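TRNA threonylcarbamoyladenosine dehydratase (Escherichia coli, PDB 4D79) catalyses the ATP-dependent dehydration of threonylcarbamoyladenosine at position 37 of tRNAs to its cyclic form, and can accept sulfur from the cysteine desulfurase CsdA in vitro. Local coordinates at residues D30-V35 / V120-V125; A170-D175 / C203-E208. All blocks are in the same frame, centred on the assembly; numbering follows the deposited sequence.

Contact 1: D30-V35 / V120-V125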
ATOM      1  N   ASP B  30      10.018  12.915 -16.712  1.00 18.50           N
ATOM      2  CA  ASP B  30       9.447  13.947 -17.570  1.00 18.02           C
ATOM      3  C   ASP B  30       7.943  14.099 -17.371  1.00 24.87           C
ATOM      4  O   ASP B  30       7.339  15.022 -17.945  1.00 21.63           O
ATOM      5  CB  ASP B  30       9.684  13.596 -19.037  1.00 20.71           C
ATOM      6  CG  ASP B  30      11.106  13.761 -19.471  1.00 48.98           C
ATOM      7  OD1 ASP B  30      11.819  14.507 -18.810  1.00 25.67           O
ATOM      8  OD2 ASP B  30      11.478  13.237 -20.540  1.00 31.30           O
ATOM      9  N   ALA B  31       7.331  13.225 -16.577  1.00 19.61           N
ATOM     10  CA  ALA B  31       5.876  13.208 -16.451  1.00 16.97           C
ATOM     11  C   ALA B  31       5.411  14.200 -15.406  1.00 22.52           C
ATOM     12  O   ALA B  31       6.125  14.539 -14.463  1.00 20.37           O
ATOM     13  CB  ALA B  31       5.364  11.816 -16.097  1.00 18.99           C
ATOM     14  N   HIS B  32       4.194  14.672 -15.588  1.00 20.62           N
ATOM     15  CA  HIS B  32       3.541  15.534 -14.616  1.00 16.66           C
ATOM     16  C   HIS B  32       2.191  14.893 -14.339  1.00 18.92           C
ATOM     17  O   HIS B  32       1.324  14.872 -15.222  1.00 20.23           O
ATOM     18  CB  HIS B  32       3.394  16.976 -15.136  1.00 19.94           C
ATOM     19  CG  HIS B  32       2.941  17.937 -14.077  1.00 23.44           C
ATOM     20  ND1 HIS B  32       2.815  19.298 -14.291  1.00 25.82           N
ATOM     21  CD2 HIS B  32       2.571  17.720 -12.789  1.00 23.19           C
ATOM     22  CE1 HIS B  32       2.400  19.876 -13.174  1.00 23.50           C
ATOM     23  NE2 HIS B  32       2.253  18.938 -12.241  1.00 26.85           N
ATOM     24  N   ILE B  33       2.011  14.362 -13.126  1.00 19.68           N
ATOM     25  CA  ILE B  33       0.786  13.659 -12.762  1.00 16.04           C
ATOM     26  C   ILE B  33       0.072  14.421 -11.654  1.00 17.92           C
ATOM     27  O   ILE B  33       0.698  14.957 -10.736  1.00 20.27           O
ATOM     28  CB  ILE B  33       1.082  12.196 -12.382  1.00 18.10           C
ATOM     29  CG1 ILE B  33       1.574  11.484 -13.645  1.00 17.13           C
ATOM     30  CG2 ILE B  33      -0.172  11.509 -11.785  1.00 16.05           C
ATOM     31  CD1 ILE B  33       1.901  10.037 -13.484  1.00 24.27           C
ATOM     32  N   CYS B  34      -1.240  14.524 -11.802  1.00 19.65           N
ATOM     33  CA  CYS B  34      -2.104  15.237 -10.881  1.00 17.32           C
ATOM     34  C   CYS B  34      -2.864  14.217 -10.054  1.00 18.55           C
ATOM     35  O   CYS B  34      -3.484  13.307 -10.613  1.00 20.51           O
ATOM     36  CB  CYS B  34      -3.068  16.134 -11.671  1.00 20.70           C
ATOM     37  SG  CYS B  34      -4.134  17.142 -10.650  1.00 23.12           S
ATOM     38  N   VAL B  35      -2.811  14.362  -8.734  1.00 17.66           N
ATOM     39  CA  VAL B  35      -3.625  13.562  -7.813  1.00 16.66           C
ATOM     40  C   VAL B  35      -4.675  14.486  -7.226  1.00 23.32           C
ATOM     41  O   VAL B  35      -4.351  15.519  -6.624  1.00 22.62           O
ATOM     42  CB  VAL B  35      -2.790  12.893  -6.714  1.00 18.24           C
ATOM     43  CG1 VAL B  35      -3.661  12.009  -5.880  1.00 20.44           C
ATOM     44  CG2 VAL B  35      -1.663  12.113  -7.355  1.00 19.80           C
ATOM     45  N   VAL B 120      -2.988  22.629 -17.245  1.00 45.66           N
ATOM     46  CA  VAL B 120      -1.541  22.496 -17.232  1.00 38.74           C
ATOM     47  C   VAL B 120      -1.042  21.445 -18.209  1.00 39.05           C
ATOM     48  O   VAL B 120       0.113  21.516 -18.640  1.00 54.34           O
ATOM     49  CB  VAL B 120      -1.078  22.141 -15.800  1.00 62.88           C
ATOM     50  CG1 VAL B 120       0.428  21.864 -15.738  1.00 85.99           C
ATOM     51  CG2 VAL B 120      -1.471  23.234 -14.820  1.00 69.34           C
ATOM     52  N   GLY B 121      -1.881  20.491 -18.611  1.00 32.65           N
ATOM     53  CA  GLY B 121      -1.398  19.457 -19.507  1.00 37.28           C
ATOM     54  C   GLY B 121      -0.736  18.309 -18.762  1.00 37.71           C
ATOM     55  O   GLY B 121       0.473  18.099 -18.851  1.00 34.67           O
ATOM     56  N   TYR B 122      -1.519  17.570 -18.004  1.00 23.55           N
ATOM     57  CA  TYR B 122      -0.969  16.466 -17.215  1.00 21.56           C
ATOM     58  C   TYR B 122      -0.717  15.244 -18.079  1.00 22.87           C
ATOM     59  O   TYR B 122      -1.500  14.941 -18.981  1.00 21.11           O
ATOM     60  CB  TYR B 122      -1.926  16.113 -16.092  1.00 20.81           C
ATOM     61  CG  TYR B 122      -2.088  17.245 -15.119  1.00 22.49           C
ATOM     62  CD1 TYR B 122      -1.020  17.679 -14.348  1.00 24.20           C
ATOM     63  CD2 TYR B 122      -3.306  17.867 -14.956  1.00 22.17           C
ATOM     64  CE1 TYR B 122      -1.155  18.722 -13.474  1.00 22.67           C
ATOM     65  CE2 TYR B 122      -3.457  18.909 -14.065  1.00 24.83           C
ATOM     66  CZ  TYR B 122      -2.389  19.333 -13.333  1.00 33.05           C
ATOM     67  OH  TYR B 122      -2.549  20.369 -12.451  1.00 36.22           O
ATOM     68  N   SER B 123       0.359  14.514 -17.760  1.00 20.43           N
ATOM     69  CA  SER B 123       0.554  13.177 -18.315  1.00 22.77           C
ATOM     70  C   SER B 123      -0.542  12.208 -17.883  1.00 21.58           C
ATOM     71  O   SER B 123      -0.863  11.270 -18.615  1.00 22.28           O
ATOM     72  CB  SER B 123       1.898  12.597 -17.877  1.00 22.88           C
ATOM     73  OG  SER B 123       2.940  13.536 -18.001  1.00 24.91           O
ATOM     74  N   TYR B 124      -1.079  12.376 -16.680  1.00 18.94           N
ATOM     75  CA  TYR B 124      -2.101  11.495 -16.145  1.00 19.73           C
ATOM     76  C   TYR B 124      -2.789  12.216 -14.999  1.00 17.72           C
ATOM     77  O   TYR B 124      -2.157  12.977 -14.265  1.00 18.16           O
ATOM     78  CB  TYR B 124      -1.522  10.152 -15.625  1.00 20.91           C
ATOM     79  CG  TYR B 124      -2.219   8.945 -16.234  1.00 18.71           C
ATOM     80  CD1 TYR B 124      -3.432   8.460 -15.714  1.00 19.48           C
ATOM     81  CD2 TYR B 124      -1.680   8.305 -17.320  1.00 21.81           C
ATOM     82  CE1 TYR B 124      -4.063   7.372 -16.297  1.00 17.93           C
ATOM     83  CE2 TYR B 124      -2.299   7.244 -17.909  1.00 25.54           C
ATOM     84  CZ  TYR B 124      -3.480   6.763 -17.382  1.00 23.34           C
ATOM     85  OH  TYR B 124      -4.076   5.720 -18.026  1.00 23.77           O
ATOM     86  N   VAL B 125      -4.065  11.909 -14.803  1.00 17.67           N
ATOM     87  CA  VAL B 125      -4.825  12.377 -13.646  1.00 16.63           C
ATOM     88  C   VAL B 125      -5.281  11.160 -12.842  1.00 19.15           C
ATOM     89  O   VAL B 125      -5.858  10.223 -13.396  1.00 19.87           O
ATOM     90  CB  VAL B 125      -6.027  13.248 -14.066  1.00 18.30           C
ATOM     91  CG1 VAL B 125      -6.834  13.689 -12.839  1.00 19.14           C
ATOM     92  CG2 VAL B 125      -5.530  14.494 -14.850  1.00 19.69           C
TER

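Contact 2: A170-D175 / C203-E208. With K (potassium ion), chain I.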
ATOM      1  N   ALA B 170     -18.339   1.541 -16.132  1.00 25.77           N
ATOM      2  CA  ALA B 170     -19.664   0.962 -16.321  1.00 26.63           C
ATOM      3  C   ALA B 170     -19.831  -0.410 -15.685  1.00 29.90           C
ATOM      4  O   ALA B 170     -20.982  -0.837 -15.480  1.00 24.35           O
ATOM      5  CB  ALA B 170     -19.993   0.814 -17.800  1.00 32.02           C
ATOM      6  N   LYS B 171     -18.734  -1.131 -15.458  1.00 25.78           N
ATOM      7  CA  LYS B 171     -18.762  -2.543 -15.088  1.00 22.55           C
ATOM      8  C   LYS B 171     -18.342  -2.795 -13.645  1.00 23.91           C
ATOM      9  O   LYS B 171     -18.181  -3.948 -13.244  1.00 30.00           O
ATOM     10  CB  LYS B 171     -17.912  -3.367 -16.058  1.00 34.11           C
ATOM     11  CG  LYS B 171     -18.376  -3.201 -17.509  1.00 40.68           C
ATOM     12  CD  LYS B 171     -17.798  -4.239 -18.478  1.00 57.08           C
ATOM     13  CE  LYS B 171     -16.320  -4.086 -18.788  1.00 72.29           C
ATOM     14  NZ  LYS B 171     -15.889  -5.133 -19.775  1.00 60.67           N
ATOM     15  N   THR B 172     -18.197  -1.761 -12.838  1.00 23.05           N
ATOM     16  CA  THR B 172     -17.893  -1.982 -11.442  1.00 22.29           C
ATOM     17  C   THR B 172     -19.088  -2.617 -10.710  1.00 27.38           C
ATOM     18  O   THR B 172     -20.255  -2.426 -11.073  1.00 27.23           O
ATOM     19  CB  THR B 172     -17.502  -0.664 -10.777  1.00 28.17           C
ATOM     20  OG1 THR B 172     -18.635   0.193 -10.711  1.00 33.98           O
ATOM     21  CG2 THR B 172     -16.376   0.016 -11.548  1.00 30.90           C
ATOM     22  N   ILE B 173     -18.779  -3.392  -9.670  1.00 20.44           N
ATOM     23  CA  ILE B 173     -19.766  -3.971  -8.770  1.00 19.59           C
ATOM     24  C   ILE B 173     -19.410  -3.640  -7.339  1.00 20.22           C
ATOM     25  O   ILE B 173     -18.271  -3.275  -7.025  1.00 23.57           O
ATOM     26  CB  ILE B 173     -19.889  -5.501  -8.893  1.00 29.04           C
ATOM     27  CG1 ILE B 173     -18.512  -6.152  -8.613  1.00 27.41           C
ATOM     28  CG2 ILE B 173     -20.437  -5.872 -10.268  1.00 27.01           C
ATOM     29  CD1 ILE B 173     -18.591  -7.619  -8.229  1.00 28.74           C
ATOM     30  N   GLN B 174     -20.410  -3.799  -6.467  1.00 21.20           N
ATOM     31  CA  GLN B 174     -20.233  -3.678  -5.019  1.00 21.23           C
ATOM     32  C   GLN B 174     -19.570  -2.364  -4.658  1.00 23.58           C
ATOM     33  O   GLN B 174     -18.622  -2.308  -3.880  1.00 25.15           O
ATOM     34  CB  GLN B 174     -19.477  -4.879  -4.442  1.00 20.61           C
ATOM     35  CG  GLN B 174     -20.384  -6.118  -4.336  1.00 19.88           C
ATOM     36  CD  GLN B 174     -21.383  -6.029  -3.183  1.00 23.06           C
ATOM     37  OE1 GLN B 174     -21.236  -5.215  -2.287  1.00 28.55           O
ATOM     38  NE2 GLN B 174     -22.453  -6.807  -3.266  1.00 22.78           N
ATOM     39  N   ASP B 175     -19.997  -1.297  -5.325  1.00 22.93           N
ATOM     40  CA  ASP B 175     -19.329  -0.013  -5.168  1.00 22.32           C
ATOM     41  C   ASP B 175     -20.366   1.080  -5.311  1.00 26.73           C
ATOM     42  O   ASP B 175     -20.590   1.603  -6.406  1.00 28.93           O
ATOM     43  CB  ASP B 175     -18.213   0.136  -6.194  1.00 27.19           C
ATOM     44  CG  ASP B 175     -17.246   1.236  -5.845  1.00 92.82           C
ATOM     45  OD1 ASP B 175     -17.686   2.291  -5.339  1.00 37.07           O
ATOM     46  OD2 ASP B 175     -16.037   1.029  -6.062  1.00 64.73           O
ATOM     47  N   CYS B 203     -11.495   2.434 -13.971  1.00 21.05           N
ATOM     48  CA  CYS B 203     -11.902   2.574 -12.579  1.00 25.03           C
ATOM     49  C   CYS B 203     -11.310   1.456 -11.714  1.00 16.94           C
ATOM     50  O   CYS B 203     -11.488   0.273 -12.015  1.00 21.21           O
ATOM     51  CB  CYS B 203     -13.416   2.558 -12.454  1.00 21.68           C
ATOM     52  SG  CYS B 203     -13.953   2.963 -10.765  1.00 25.38           S
ATOM     53  N   VAL B 204     -10.640   1.838 -10.628  1.00 16.79           N
ATOM     54  CA  VAL B 204     -10.179   0.875  -9.637  1.00 19.29           C
ATOM     55  C   VAL B 204     -11.339   0.561  -8.688  1.00 22.95           C
ATOM     56  O   VAL B 204     -11.966   1.467  -8.129  1.00 24.61           O
ATOM     57  CB  VAL B 204      -8.985   1.424  -8.847  1.00 18.62           C
ATOM     58  CG1 VAL B 204      -8.482   0.348  -7.833  1.00 17.84           C
ATOM     59  CG2 VAL B 204      -7.845   1.893  -9.782  1.00 19.60           C
ATOM     60  N   PHE B 205     -11.633  -0.715  -8.516  1.00 17.58           N
ATOM     61  CA  PHE B 205     -12.705  -1.166  -7.638  1.00 17.76           C
ATOM     62  C   PHE B 205     -12.308  -2.524  -7.082  1.00 23.31           C
ATOM     63  O   PHE B 205     -11.248  -3.052  -7.401  1.00 19.69           O
ATOM     64  CB  PHE B 205     -14.041  -1.260  -8.398  1.00 21.34           C
ATOM     65  CG  PHE B 205     -14.156  -2.508  -9.198  1.00 23.06           C
ATOM     66  CD1 PHE B 205     -13.364  -2.697 -10.309  1.00 20.46           C
ATOM     67  CD2 PHE B 205     -15.029  -3.512  -8.833  1.00 26.03           C
ATOM     68  CE1 PHE B 205     -13.416  -3.890 -11.042  1.00 29.11           C
ATOM     69  CE2 PHE B 205     -15.089  -4.698  -9.569  1.00 24.77           C
ATOM     70  CZ  PHE B 205     -14.285  -4.886 -10.661  1.00 27.53           C
ATOM     71  N   SER B 206     -13.162  -3.080  -6.223  1.00 19.22           N
ATOM     72  CA  SER B 206     -12.951  -4.410  -5.681  1.00 18.68           C
ATOM     73  C   SER B 206     -14.192  -5.277  -5.835  1.00 29.47           C
ATOM     74  O   SER B 206     -15.315  -4.797  -5.686  1.00 25.87           O
ATOM     75  CB  SER B 206     -12.520  -4.312  -4.241  1.00 19.53           C
ATOM     76  OG  SER B 206     -12.518  -5.602  -3.669  1.00 24.46           O
ATOM     77  N   THR B 207     -13.987  -6.554  -6.159  1.00 20.48           N
ATOM     78  CA  THR B 207     -15.096  -7.496  -6.256  1.00 20.70           C
ATOM     79  C   THR B 207     -15.634  -7.900  -4.899  1.00 24.85           C
ATOM     80  O   THR B 207     -16.652  -8.581  -4.853  1.00 26.51           O
ATOM     81  CB  THR B 207     -14.698  -8.771  -6.993  1.00 20.79           C
ATOM     82  OG1 THR B 207     -13.493  -9.302  -6.434  1.00 21.73           O
ATOM     83  CG2 THR B 207     -14.481  -8.470  -8.485  1.00 32.85           C
ATOM     84  N   GLU B 208     -14.967  -7.506  -3.820  1.00 20.68           N
ATOM     85  CA  GLU B 208     -15.404  -7.870  -2.477  1.00 20.77           C
ATOM     86  C   GLU B 208     -16.746  -7.212  -2.143  1.00 23.24           C
ATOM     87  O   GLU B 208     -16.969  -6.032  -2.433  1.00 23.71           O
ATOM     88  CB  GLU B 208     -14.326  -7.428  -1.474  1.00 23.47           C
ATOM     89  CG  GLU B 208     -14.650  -7.719  -0.019  1.00 25.88           C
ATOM     90  CD  GLU B 208     -13.662  -7.062   0.938  1.00 27.48           C
ATOM     91  OE1 GLU B 208     -12.626  -6.516   0.484  1.00 27.79           O
ATOM     92  OE2 GLU B 208     -13.981  -7.019   2.140  1.00 29.19           O
TER
HETATM   93  K     K I 301     -16.481  -3.823  -3.795  0.61 18.51           K
HETATM   94  O   HOH W   1     -15.184  -1.338  -4.850  1.00 31.07           O

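Contact 1: D30-V35 / V120-V125
Cys34 and Val125 pair in parallel register, CA to CA 4.8 Å, joining strands 32-36 and 124-127 at the centre of the Rossmann-type sheet of the ThiF fold. The amide of Cys34 donates to Tyr124 O at 3.0 Å. Ser123 makes a further link: its amide reaches His32 O, while its OG accepts from His32 N at 2.9 Å, so the residue grips both the N-H and the C=O of His32. That hydroxyl also lies beside Ala31 CA.

Tyr122 can be followed outward. With CG anti to the carbonyl carbon (chi1 -64°), its CB passes His32 O and the ring swings under Cys34. All six ring carbons then lie almost equally far from Cys34 CB, which sits 3.4 Å from the centroid and only 2° off the ring normal, a CH-pi contact over the centre. CD1 and CE1 form the edge presented to the face of His32, an edge-to-face pair with planes at 84°. Farther out, CE2 and CZ meet Cys34 SG in a sulfur-aromatic contact. At the tip, OH comes near the same sulfur and makes a weak hydrogen bond to Tyr117 O.

The imidazole is fixed at its far end by a hydrogen bond between His32 NE2 and Thr58 OG1 on strand 56-60, and Val120 crosses it at about a right angle. On the other face of the sheet, Ile33 and Tyr124 point the same way, and helix 242-266 packs against the tyrosine. Ile33 and Tyr124 touch through Ile33 CG1 and Tyr124 CB, 3.9 Å apart.

Contact 2: A170-D175 / C203-E208
Ile173 and Phe205 form the apolar part of this contact: Ile173 CG1 lies 3.8 Å from Phe205 CE2, while Ile173 O faces the edge of the ring. Thr172 CA stands over one ring face, and its methyl CG2 reaches Cys203 SG. Phe205 CG is wedged between its backbone N and carbonyl carbon (chi1 80°), which turns the ring toward residues 172-173. With an alanine in place of Phe205, the face that Thr172 CA lies over would be gone and Ile173 CG1 would probably lose its packing partner.

Metal coordination ties the polar end. Three backbone carbonyls bind the potassium ion: Gln174 O at 2.6 Å, Ser206 O at 2.4 Å and Glu208 O at 2.6 Å. A water at 3.0 Å and Gln158 OE1 also bind the ion. The same water donates to Asp175 OD2 and accepts from Ser206 N, bridging the two segments.

Hydrogen bonds shape the loop ends. Glu208 N donates to Ser206 OG in an ST turn; Asp175 OD1 caps helix 176-189 through Ala178 N and also bonds to Gly154 N. The loop follows strand 164-168 and leads into that helix, lying against strand 202-206, whose Val204 packs on helix 242-266.

In the fold
From the N terminus, the chain passes helices 7-20 and 22-29 and enters strand 32-36. It then runs through strands 56-60 and 101-105 before contact 1 closes this 84-residue excursion by bringing strand 124-127 alongside the first. Contact 2 opens only later: after strands 149-152 and 164-168 the chain takes the loop at 170-175, then helix 176-189, and returns on strand 202-206, a loop of 27 residues. The two closures follow in series, neither nesting nor crossing. Their centres lie 25 Å apart on opposite sides of the chain's centre, yet both belong to one mixed sheet, with strand 149-152 standing between strands 124-127 and 202-206.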